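Local coordinates for protein N-acetylcysteine deacetylase (Bacillus subtilis, PDB 1YSJ) that probably catalyses the deacetylation of N-acetylcysteine to cysteine and acetate with two divalent metal ions per subunit, in a pathway that breaks down S-(2-succino)cysteine, at residues 330-334 and 398-402; 131-137 and 388-393; 193-197 and 325-329; 90-95 and 174-180. The protein carries 1 engineered substitution. All coordinates share one frame; numbering follows the deposited sequence.

Contact 1 (330-334 and 398-402); sequences EAAAR and IVLET
Ile398 turns CG1 anti to its own carbonyl carbon (chi1 -68°), and its extended chain carries CD1 onto the backbone of Ala331. Arg334 takes a similar first torsion (chi1 -84°) and then runs straight from CG to NE. Its guanidinium therefore lies across Ile398, coming from the opposite direction. The meeting is face to methylene: CG1 of Ile398 sits over one face of the flat group, displaced toward its rim, with NH1 of Arg334 3.4 Å from Ile398 CG1. CD1 of Ile398 comes to 3.7 Å from CA of Ala331. The other branch turns to Glu330, whose CD is 3.7 Å from Ile398 CG2. Three residues on one side of helix 325-334 thus pack round a single isoleucine.

The polar part is looser. NH2 of Arg334 and OE1 of Glu401 form a long salt bridge of 3.7 Å, with OE1 at the guanidinium edge and the two planes 48° apart. Arg334 has a stronger partner in Glu394, which pairs with NH1. Glu330 OE2 and Glu401 OE1 are 5.7 Å apart, and the arginine charge probably eases their repulsion. Thr402 OG1 gives a hydrogen bond of 3.1 Å to Ile398 O within its own helix.

The axes of the two segments come no closer than 12.3 Å, so side chains bridge the space between them. It is partly buried helix-helix packing of helices 325-334 and 384-402, away from the metal site. Ala331 meets Tyr391 and Leu395, and Ile398 also touches Ala327. Val399 turns to Ala327 and Phe324, and Leu400 reaches Leu145.

Contact 2 (131-137 and 388-393); sequences IIGTAML and ASQYFA
Thr134, Leu137 and Ser389 carry this close helix crossing. The segment axes approach to 7.5 Å at a signed angle of -53°. Thr134 is a knob in a hole made by Ala388, Ser389, Phe392 and Ala393. Its chi1 of -61° sets OG1 beside its own backbone N and sends the methyl the other way. OG1 donates to Ser389 O at 2.9 Å, meeting a lone pair in the carbonyl plane at a C=O...donor angle of 110°. That oxygen also accepts Ala393 N, so two donors hold it. The methyl CG2 of Thr134 presses on the backbone N of Ala393 at 3.5 Å. A valine in place of Thr134 would probably leave Ser389 O without its second donor and put a methyl too close to that oxygen.

Leu137 lays CD1 against the next part of the helix, 3.7 Å from Ser389 O and 4.1 Å from CB of Ala393. Ser389 CB lies 3.9 Å from C of Gly133, which has no side chain to hold it off. The Ser389 hydroxyl turns back into its own helix, to Leu385 O and Thr386 O. Ile131 adds a CH-pi contact, with CD1 over one face of the Phe392 ring, 4.3 Å from its centroid.

Helix 124-139 forms the beta-alpha-beta crossover from strand 91-97 to its parallel neighbour 148-154. On the sheet side, Ile131 and Phe392 touch Met181 of strand 175-184. Ile131 also meets Phe151 and Phe153 of strand 148-154, and Phe392 meets Val363 and Met365 of strand 360-366. Helix 28-43 flanks the pair through Met37 and Leu34.

Contact 3 (193-197 and 325-329); sequences GVKEG and LNAAS
Leu325 and Val194 meet by their methyl groups, CD1 of Leu325 lying 3.5 Å from CG1 of Val194. The leucine has CG opposite its backbone N (chi1 -172°), and chi2 of 65° aims CD1 at the valine and CD2 at Glu196. In Val194, chi1 of 170° sets CG1 against Leu325 and leaves CG2 to meet CB of Ala328 at 4.3 Å.

Glu196 crosses the leucine at about a right angle. The carboxylate meets a methyl there, with OE2 of Glu196 3.8 Å from Leu325 CD2. Lys195 turns away from the helix and curls at its far end. Its NZ thereby reaches Glu196 O at 2.8 Å, and it also bonds Pro198 O. On the helix, Ser329 OG donates to Leu325 O at 3.2 Å. The backbone N of Ser329 donates to the same oxygen at 3.1 Å, from the other face of the carbonyl plane. An alanine in place of Leu325 is likely to cost Val194 CG1 its close methyl partner and to leave a gap beside the Glu196 carboxylate.

The contact lies where strand 191-194 of the mixed sheet gives way to strand 197-211 of the separate antiparallel sheet. Asn320, at the end of strand 306-320, bonds to Lys195 O and to the backbone of Gly197. Phe361 backs both Val194 and Leu325. No hydrogen bond or salt bridge joins the two segments. The helix start is held to the strand end by methyl packing, and the side-chain ends of Lys195 and Ser329 bond within or next to their own segments.

Contact 4 (90-95 and 174-180); sequences PVIAIR and GVSAIFG
Val91 O accepts Ser176 N at 2.7 Å in an almost straight bond, the N-H...O angle being 171°. It is the first of four backbone bonds between these parallel strands. Ala93 uses both its polar atoms: its N donates to Ala177 O at 2.8 Å, and its O accepts Phe179 N at 2.9 Å. Phe179 O then takes Arg95 N at 2.8 Å. CA-H...O contacts support them, such as that of Ile178 CA with Ala93 O.

Near Val91 a water links the two segments. It accepts from Val91 N at 2.8 Å, donates to Gly174 O at 2.6 Å and bonds Ser176 OG. Arg95 finds its partners outside: salt bridges to Glu349 and Asp350, and a bond from NE to Gln154. Its side chain is about 7 Å from a bound nickel ion.

On the face of Ala93 and Ile178, CB of Ala93 packs on CG1 of Val175 at 3.8 Å. Both strands lie centrally in the mixed sheet of the metal-binding domain. Strand 148-154 bonds the other edge of strand 91-97. Helix 384-402 covers the face of Ile92, Ile94 and Phe179, through Leu400, Phe392, Ala396 and Val399. Helix 351-355 meets Arg95 and Ile178 on the other face.

How the contacts relate
Contacts 2 and 4 are buried, while contacts 1 and 3 are only partly so. Contact 4 is built on backbone bonds inside the mixed sheet, and its Arg95 comes closest of the four to the metal site. Contact 2 is helix packing above that sheet, where Ile131 touches Ile94. Helix 384-402 serves contacts 1 and 2, and its Val399 also reaches Phe179 of contact 4. Helix 325-334 serves contacts 1 and 3. Tyr391 OH, probably bonded to Ala328 O, joins contacts 2 and 3. Charge enters across the segments chiefly in contact 1, at the outer edge; contact 3 relies on methyl groups beside the passage to the second sheet.

Contact 1 (330-334 and 398-402)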
loop_
_atom_site.group_PDB
_atom_site.type_symbol
_atom_site.label_atom_id
_atom_site.label_comp_id
_atom_site.label_asym_id
_atom_site.label_seq_id
_atom_site.Cartn_x
_atom_site.Cartn_y
_atom_site.Cartn_z
ATOM N N GLU A 330 39.252 -0.817 -33.954
ATOM C CA GLU A 330 40.560 -0.385 -34.445
ATOM C C GLU A 330 41.176 0.759 -33.636
ATOM O O GLU A 330 42.398 0.922 -33.631
ATOM C CB GLU A 330 40.536 -0.071 -35.950
ATOM C CG GLU A 330 39.605 1.057 -36.399
ATOM C CD GLU A 330 39.568 1.210 -37.923
ATOM O OE1 GLU A 330 38.527 0.884 -38.536
ATOM O OE2 GLU A 330 40.586 1.646 -38.508
ATOM N N ALA A 331 40.342 1.529 -32.941
ATOM C CA ALA A 331 40.833 2.581 -32.048
ATOM C C ALA A 331 41.610 1.989 -30.873
ATOM O O ALA A 331 42.659 2.510 -30.490
ATOM C CB ALA A 331 39.685 3.456 -31.555
ATOM N N ALA A 332 41.094 0.895 -30.316
ATOM C CA ALA A 332 41.768 0.182 -29.234
ATOM C C ALA A 332 43.002 -0.545 -29.752
ATOM O O ALA A 332 44.025 -0.594 -29.070
ATOM C CB ALA A 332 40.818 -0.795 -28.566
ATOM N N ALA A 333 42.894 -1.100 -30.959
ATOM C CA ALA A 333 43.986 -1.836 -31.594
ATOM C C ALA A 333 45.196 -0.942 -31.866
ATOM O O ALA A 333 46.325 -1.327 -31.569
ATOM C CB ALA A 333 43.505 -2.496 -32.880
ATOM N N ARG A 334 44.948 0.247 -32.418
ATOM C CA ARG A 334 45.995 1.241 -32.696
ATOM C C ARG A 334 46.789 1.663 -31.461
ATOM O O ARG A 334 47.981 1.972 -31.556
ATOM C CB ARG A 334 45.394 2.492 -33.338
ATOM C CG ARG A 334 45.193 2.409 -34.836
ATOM C CD ARG A 334 44.892 3.787 -35.389
ATOM N NE ARG A 334 44.386 3.743 -36.760
ATOM C CZ ARG A 334 43.953 4.806 -37.436
ATOM N NH1 ARG A 334 43.956 6.011 -36.873
ATOM N NH2 ARG A 334 43.510 4.662 -38.678
ATOM N N ILE A 398 39.393 8.313 -36.395
ATOM C CA ILE A 398 39.022 7.177 -37.240
ATOM C C ILE A 398 37.608 7.311 -37.805
ATOM O O ILE A 398 37.391 7.065 -38.997
ATOM C CB ILE A 398 39.181 5.827 -36.497
ATOM C CG1 ILE A 398 40.659 5.537 -36.236
ATOM C CG2 ILE A 398 38.565 4.685 -37.303
ATOM C CD1 ILE A 398 40.912 4.456 -35.207
ATOM N N VAL A 399 36.656 7.700 -36.958
ATOM C CA VAL A 399 35.271 7.885 -37.393
ATOM C C VAL A 399 35.174 8.946 -38.491
ATOM O O VAL A 399 34.569 8.704 -39.534
ATOM C CB VAL A 399 34.314 8.205 -36.216
ATOM C CG1 VAL A 399 32.923 8.589 -36.727
ATOM C CG2 VAL A 399 34.209 7.014 -35.292
ATOM N N LEU A 400 35.802 10.098 -38.266
ATOM C CA LEU A 400 35.769 11.205 -39.226
ATOM C C LEU A 400 36.439 10.887 -40.569
ATOM O O LEU A 400 36.145 11.533 -41.577
ATOM C CB LEU A 400 36.350 12.487 -38.611
ATOM C CG LEU A 400 35.525 13.200 -37.528
ATOM C CD1 LEU A 400 36.339 14.309 -36.871
ATOM C CD2 LEU A 400 34.208 13.751 -38.074
ATOM N N GLU A 401 37.332 9.895 -40.576
ATOM C CA GLU A 401 37.952 9.404 -41.810
ATOM C C GLU A 401 36.943 8.688 -42.706
ATOM O O GLU A 401 37.003 8.804 -43.929
ATOM C CB GLU A 401 39.106 8.444 -41.500
ATOM C CG GLU A 401 40.424 9.109 -41.108
ATOM C CD GLU A 401 41.460 8.118 -40.573
ATOM O OE1 GLU A 401 41.192 6.893 -40.568
ATOM O OE2 GLU A 401 42.550 8.569 -40.156
ATOM N N THR A 402 36.023 7.949 -42.088
ATOM C CA THR A 402 35.088 7.089 -42.819
ATOM C C THR A 402 33.644 7.591 -42.851
ATOM O O THR A 402 32.861 7.174 -43.707
ATOM C CB THR A 402 35.120 5.631 -42.293
ATOM O OG1 THR A 402 35.346 5.629 -40.878
ATOM C CG2 THR A 402 36.233 4.846 -42.967
#

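Contact 2 (131-137 and 388-393)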
loop_
_atom_site.group_PDB
_atom_site.type_symbol
_atom_site.label_atom_id
_atom_site.label_comp_id
_atom_site.label_asym_id
_atom_site.label_seq_id
_atom_site.Cartn_x
_atom_site.Cartn_y
_atom_site.Cartn_z
ATOM N N ILE A 131 37.104 12.813 -20.914
ATOM C CA ILE A 131 36.660 13.490 -22.135
ATOM C C ILE A 131 37.244 14.911 -22.252
ATOM O O ILE A 131 37.348 15.459 -23.357
ATOM C CB ILE A 131 35.097 13.454 -22.275
ATOM C CG1 ILE A 131 34.581 12.007 -22.339
ATOM C CG2 ILE A 131 34.599 14.229 -23.500
ATOM C CD1 ILE A 131 35.289 11.108 -23.356
ATOM N N ILE A 132 37.636 15.498 -21.121
ATOM C CA ILE A 132 38.405 16.740 -21.159
ATOM C C ILE A 132 39.798 16.414 -21.702
ATOM O O ILE A 132 40.335 17.148 -22.542
ATOM C CB ILE A 132 38.501 17.440 -19.778
ATOM C CG1 ILE A 132 37.152 18.034 -19.380
ATOM C CG2 ILE A 132 39.561 18.544 -19.806
ATOM C CD1 ILE A 132 37.092 18.530 -17.942
ATOM N N GLY A 133 40.362 15.303 -21.226
ATOM C CA GLY A 133 41.611 14.771 -21.772
ATOM C C GLY A 133 41.559 14.610 -23.281
ATOM O O GLY A 133 42.446 15.090 -23.993
ATOM N N THR A 134 40.510 13.943 -23.763
ATOM C CA THR A 134 40.281 13.741 -25.193
ATOM C C THR A 134 40.323 15.064 -25.955
ATOM O O THR A 134 41.000 15.174 -26.982
ATOM C CB THR A 134 38.930 13.033 -25.450
ATOM O OG1 THR A 134 38.938 11.753 -24.815
ATOM C CG2 THR A 134 38.684 12.834 -26.946
ATOM N N ALA A 135 39.608 16.062 -25.438
ATOM C CA ALA A 135 39.560 17.386 -26.053
ATOM C C ALA A 135 40.950 18.017 -26.117
ATOM O O ALA A 135 41.329 18.595 -27.137
ATOM C CB ALA A 135 38.581 18.286 -25.311
HETATM N N MSE A 136 41.714 17.872 -25.035
HETATM C CA MSE A 136 43.077 18.398 -24.968
HETATM C C MSE A 136 44.024 17.736 -25.968
HETATM O O MSE A 136 44.838 18.418 -26.591
HETATM C CB MSE A 136 43.627 18.297 -23.544
HETATM C CG MSE A 136 42.987 19.293 -22.593
HETATM SE SE MSE A 136 43.565 19.117 -20.741
HETATM C CE MSE A 136 42.451 20.524 -19.947
ATOM N N LEU A 137 43.907 16.417 -26.121
ATOM C CA LEU A 137 44.715 15.671 -27.089
ATOM C C LEU A 137 44.335 16.016 -28.526
ATOM O O LEU A 137 45.200 16.118 -29.395
ATOM C CB LEU A 137 44.571 14.157 -26.884
ATOM C CG LEU A 137 45.029 13.485 -25.586
ATOM C CD1 LEU A 137 44.616 12.027 -25.611
ATOM C CD2 LEU A 137 46.534 13.616 -25.357
ATOM N N ALA A 388 41.019 5.989 -21.554
ATOM C CA ALA A 388 39.779 6.555 -22.064
ATOM C C ALA A 388 39.987 7.831 -22.876
ATOM O O ALA A 388 39.338 8.026 -23.908
ATOM C CB ALA A 388 38.801 6.799 -20.916
ATOM N N SER A 389 40.879 8.702 -22.411
ATOM C CA SER A 389 41.143 9.961 -23.113
ATOM C C SER A 389 41.750 9.690 -24.487
ATOM O O SER A 389 41.324 10.279 -25.488
ATOM C CB SER A 389 42.026 10.898 -22.281
ATOM O OG SER A 389 43.206 10.250 -21.849
ATOM N N GLN A 390 42.715 8.771 -24.520
ATOM C CA GLN A 390 43.376 8.345 -25.754
ATOM C C GLN A 390 42.429 7.600 -26.695
ATOM O O GLN A 390 42.469 7.808 -27.913
ATOM C CB GLN A 390 44.584 7.456 -25.444
ATOM C CG GLN A 390 45.707 8.126 -24.664
ATOM C CD GLN A 390 46.955 7.253 -24.556
ATOM O OE1 GLN A 390 48.066 7.759 -24.375
ATOM N NE2 GLN A 390 46.780 5.939 -24.678
ATOM N N TYR A 391 41.590 6.735 -26.128
ATOM C CA TYR A 391 40.653 5.935 -26.914
ATOM C C TYR A 391 39.694 6.787 -27.745
ATOM O O TYR A 391 39.526 6.552 -28.943
ATOM C CB TYR A 391 39.850 4.987 -26.015
ATOM C CG TYR A 391 38.869 4.130 -26.780
ATOM C CD1 TYR A 391 39.305 3.021 -27.506
ATOM C CD2 TYR A 391 37.505 4.441 -26.795
ATOM C CE1 TYR A 391 38.407 2.232 -28.223
ATOM C CE2 TYR A 391 36.599 3.659 -27.505
ATOM C CZ TYR A 391 37.059 2.555 -28.217
ATOM O OH TYR A 391 36.176 1.772 -28.922
ATOM N N PHE A 392 39.065 7.765 -27.099
ATOM C CA PHE A 392 38.081 8.613 -27.756
ATOM C C PHE A 392 38.714 9.628 -28.700
ATOM O O PHE A 392 38.077 10.062 -29.662
ATOM C CB PHE A 392 37.175 9.290 -26.725
ATOM C CG PHE A 392 36.089 8.394 -26.210
ATOM C CD1 PHE A 392 36.294 7.602 -25.081
ATOM C CD2 PHE A 392 34.867 8.318 -26.867
ATOM C CE1 PHE A 392 35.294 6.759 -24.613
ATOM C CE2 PHE A 392 33.848 7.477 -26.400
ATOM C CZ PHE A 392 34.062 6.698 -25.279
ATOM N N ALA A 393 39.965 9.995 -28.431
ATOM C CA ALA A 393 40.733 10.832 -29.350
ATOM C C ALA A 393 41.031 10.071 -30.642
ATOM O O ALA A 393 40.910 10.625 -31.737
ATOM C CB ALA A 393 42.017 11.312 -28.694
#

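Contact 3 (193-197 and 325-329)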
loop_
_atom_site.group_PDB
_atom_site.type_symbol
_atom_site.label_atom_id
_atom_site.label_comp_id
_atom_site.label_asym_id
_atom_site.label_seq_id
_atom_site.Cartn_x
_atom_site.Cartn_y
_atom_site.Cartn_z
ATOM N N GLY A 193 34.712 -2.340 -23.667
ATOM C CA GLY A 193 33.606 -3.260 -23.952
ATOM C C GLY A 193 32.817 -2.835 -25.176
ATOM O O GLY A 193 32.284 -1.727 -25.220
ATOM N N VAL A 194 32.729 -3.726 -26.160
ATOM C CA VAL A 194 32.211 -3.384 -27.484
ATOM C C VAL A 194 31.165 -4.385 -28.003
ATOM O O VAL A 194 31.441 -5.583 -28.102
ATOM C CB VAL A 194 33.387 -3.255 -28.512
ATOM C CG1 VAL A 194 32.873 -3.132 -29.934
ATOM C CG2 VAL A 194 34.282 -2.063 -28.177
ATOM N N LYS A 195 29.972 -3.883 -28.330
ATOM C CA LYS A 195 28.961 -4.668 -29.058
ATOM C C LYS A 195 28.043 -3.785 -29.913
ATOM O O LYS A 195 27.792 -2.628 -29.568
ATOM C CB LYS A 195 28.131 -5.547 -28.106
ATOM C CG LYS A 195 27.006 -4.821 -27.363
ATOM C CD LYS A 195 26.216 -5.752 -26.432
ATOM C CE LYS A 195 25.450 -6.845 -27.183
ATOM N NZ LYS A 195 24.413 -6.308 -28.108
ATOM N N GLU A 196 27.553 -4.334 -31.024
ATOM C CA GLU A 196 26.507 -3.677 -31.809
ATOM C C GLU A 196 25.129 -4.006 -31.219
ATOM O O GLU A 196 24.973 -4.997 -30.504
ATOM C CB GLU A 196 26.604 -4.033 -33.313
ATOM C CG GLU A 196 26.225 -5.469 -33.695
ATOM C CD GLU A 196 26.747 -5.903 -35.080
ATOM O OE1 GLU A 196 26.602 -5.153 -36.074
ATOM O OE2 GLU A 196 27.289 -7.024 -35.179
ATOM N N GLY A 197 24.144 -3.157 -31.498
ATOM C CA GLY A 197 22.782 -3.365 -31.020
ATOM C C GLY A 197 22.583 -3.036 -29.549
ATOM O O GLY A 197 23.308 -2.201 -28.992
ATOM N N LEU A 325 31.238 -0.134 -35.351
ATOM C CA LEU A 325 31.822 -1.293 -34.684
ATOM C C LEU A 325 33.298 -1.468 -35.043
ATOM O O LEU A 325 34.144 -1.605 -34.158
ATOM C CB LEU A 325 31.020 -2.554 -35.025
ATOM C CG LEU A 325 31.341 -3.862 -34.301
ATOM C CD1 LEU A 325 31.043 -3.754 -32.816
ATOM C CD2 LEU A 325 30.547 -4.998 -34.930
ATOM N N ASN A 326 33.593 -1.449 -36.342
ATOM C CA ASN A 326 34.964 -1.555 -36.835
ATOM C C ASN A 326 35.874 -0.462 -36.279
ATOM O O ASN A 326 36.987 -0.745 -35.835
ATOM C CB ASN A 326 34.992 -1.549 -38.369
ATOM C CG ASN A 326 34.552 -2.880 -38.982
ATOM O OD1 ASN A 326 34.725 -3.099 -40.180
ATOM N ND2 ASN A 326 33.984 -3.768 -38.166
ATOM N N ALA A 327 35.383 0.778 -36.299
ATOM C CA ALA A 327 36.097 1.932 -35.754
ATOM C C ALA A 327 36.371 1.793 -34.256
ATOM O O ALA A 327 37.465 2.123 -33.789
ATOM C CB ALA A 327 35.326 3.219 -36.034
ATOM N N ALA A 328 35.373 1.307 -33.515
ATOM C CA ALA A 328 35.493 1.106 -32.070
ATOM C C ALA A 328 36.569 0.083 -31.730
ATOM O O ALA A 328 37.242 0.208 -30.708
ATOM C CB ALA A 328 34.158 0.697 -31.471
ATOM N N SER A 329 36.729 -0.914 -32.599
ATOM C CA SER A 329 37.729 -1.966 -32.431
ATOM C C SER A 329 39.134 -1.508 -32.819
ATOM O O SER A 329 40.097 -1.788 -32.101
ATOM C CB SER A 329 37.353 -3.208 -33.250
ATOM O OG SER A 329 36.114 -3.747 -32.828
#

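Contact 4 (90-95 and 174-180)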
loop_
_atom_site.group_PDB
_atom_site.type_symbol
_atom_site.label_atom_id
_atom_site.label_comp_id
_atom_site.label_asym_id
_atom_site.label_seq_id
_atom_site.Cartn_x
_atom_site.Cartn_y
_atom_site.Cartn_z
ATOM N N PRO A 90 31.931 16.458 -41.714
ATOM C CA PRO A 90 30.847 16.136 -40.785
ATOM C C PRO A 90 31.178 16.525 -39.347
ATOM O O PRO A 90 32.353 16.665 -38.986
ATOM C CB PRO A 90 30.701 14.610 -40.912
ATOM C CG PRO A 90 31.940 14.137 -41.586
ATOM C CD PRO A 90 32.448 15.264 -42.410
ATOM N N VAL A 91 30.132 16.717 -38.549
ATOM C CA VAL A 91 30.274 16.997 -37.128
ATOM C C VAL A 91 29.893 15.744 -36.351
ATOM O O VAL A 91 28.818 15.170 -36.570
ATOM C CB VAL A 91 29.365 18.172 -36.680
ATOM C CG1 VAL A 91 29.585 18.497 -35.200
ATOM C CG2 VAL A 91 29.616 19.400 -37.533
ATOM N N ILE A 92 30.778 15.313 -35.457
ATOM C CA ILE A 92 30.466 14.213 -34.539
ATOM C C ILE A 92 30.547 14.684 -33.090
ATOM O O ILE A 92 31.162 15.709 -32.794
ATOM C CB ILE A 92 31.349 12.953 -34.768
ATOM C CG1 ILE A 92 32.828 13.253 -34.506
ATOM C CG2 ILE A 92 31.127 12.382 -36.178
ATOM C CD1 ILE A 92 33.648 12.022 -34.152
ATOM N N ALA A 93 29.920 13.936 -32.187
ATOM C CA ALA A 93 29.843 14.352 -30.801
ATOM C C ALA A 93 30.417 13.306 -29.860
ATOM O O ALA A 93 30.340 12.109 -30.128
ATOM C CB ALA A 93 28.400 14.695 -30.422
ATOM N N ILE A 94 31.012 13.776 -28.768
ATOM C CA ILE A 94 31.504 12.907 -27.708
ATOM C C ILE A 94 30.917 13.382 -26.374
ATOM O O ILE A 94 31.019 14.556 -26.012
ATOM C CB ILE A 94 33.051 12.855 -27.656
ATOM C CG1 ILE A 94 33.612 12.283 -28.964
ATOM C CG2 ILE A 94 33.516 12.009 -26.465
ATOM C CD1 ILE A 94 35.131 12.384 -29.095
ATOM N N ARG A 95 30.299 12.459 -25.652
ATOM C CA ARG A 95 29.493 12.819 -24.504
ATOM C C ARG A 95 30.063 12.296 -23.190
ATOM O O ARG A 95 30.477 11.138 -23.098
ATOM C CB ARG A 95 28.056 12.332 -24.723
ATOM C CG ARG A 95 27.073 12.613 -23.592
ATOM C CD ARG A 95 27.114 11.513 -22.535
ATOM N NE ARG A 95 25.826 11.373 -21.875
ATOM C CZ ARG A 95 25.449 10.305 -21.181
ATOM N NH1 ARG A 95 26.270 9.271 -21.039
ATOM N NH2 ARG A 95 24.243 10.274 -20.633
ATOM N N GLY A 174 22.985 19.066 -36.961
ATOM C CA GLY A 174 24.111 18.893 -37.880
ATOM C C GLY A 174 25.107 17.807 -37.503
ATOM O O GLY A 174 26.068 17.572 -38.236
ATOM N N VAL A 175 24.878 17.146 -36.368
ATOM C CA VAL A 175 25.762 16.082 -35.876
ATOM C C VAL A 175 25.421 14.725 -36.516
ATOM O O VAL A 175 24.266 14.304 -36.520
ATOM C CB VAL A 175 25.740 15.996 -34.322
ATOM C CG1 VAL A 175 26.604 14.853 -33.818
ATOM C CG2 VAL A 175 26.224 17.303 -33.704
ATOM N N SER A 176 26.440 14.053 -37.050
ATOM C CA SER A 176 26.278 12.787 -37.764
ATOM C C SER A 176 26.304 11.568 -36.853
ATOM O O SER A 176 25.620 10.581 -37.115
ATOM C CB SER A 176 27.368 12.631 -38.829
ATOM O OG SER A 176 27.268 13.639 -39.815
ATOM N N ALA A 177 27.112 11.634 -35.798
ATOM C CA ALA A 177 27.289 10.507 -34.883
ATOM C C ALA A 177 27.605 10.977 -33.478
ATOM O O ALA A 177 28.177 12.048 -33.294
ATOM C CB ALA A 177 28.388 9.594 -35.383
ATOM N N ILE A 178 27.236 10.164 -32.492
ATOM C CA ILE A 178 27.512 10.462 -31.088
ATOM C C ILE A 178 28.128 9.267 -30.359
ATOM O O ILE A 178 27.705 8.116 -30.531
ATOM C CB ILE A 178 26.251 10.987 -30.334
ATOM C CG1 ILE A 178 26.634 11.464 -28.922
ATOM C CG2 ILE A 178 25.123 9.926 -30.315
ATOM C CD1 ILE A 178 25.703 12.496 -28.329
ATOM N N PHE A 179 29.129 9.553 -29.535
ATOM C CA PHE A 179 29.856 8.506 -28.840
ATOM C C PHE A 179 29.957 8.794 -27.349
ATOM O O PHE A 179 30.015 9.951 -26.929
ATOM C CB PHE A 179 31.233 8.311 -29.480
ATOM C CG PHE A 179 31.168 8.094 -30.963
ATOM C CD1 PHE A 179 31.365 9.156 -31.844
ATOM C CD2 PHE A 179 30.868 6.840 -31.480
ATOM C CE1 PHE A 179 31.284 8.960 -33.223
ATOM C CE2 PHE A 179 30.784 6.635 -32.858
ATOM C CZ PHE A 179 30.992 7.695 -33.728
ATOM N N GLY A 180 29.960 7.727 -26.558
ATOM C CA GLY A 180 29.982 7.850 -25.113
ATOM C C GLY A 180 30.560 6.623 -24.449
ATOM O O GLY A 180 30.796 5.602 -25.092
HETATM O O HOH W 1 27.641 16.060 -39.556
#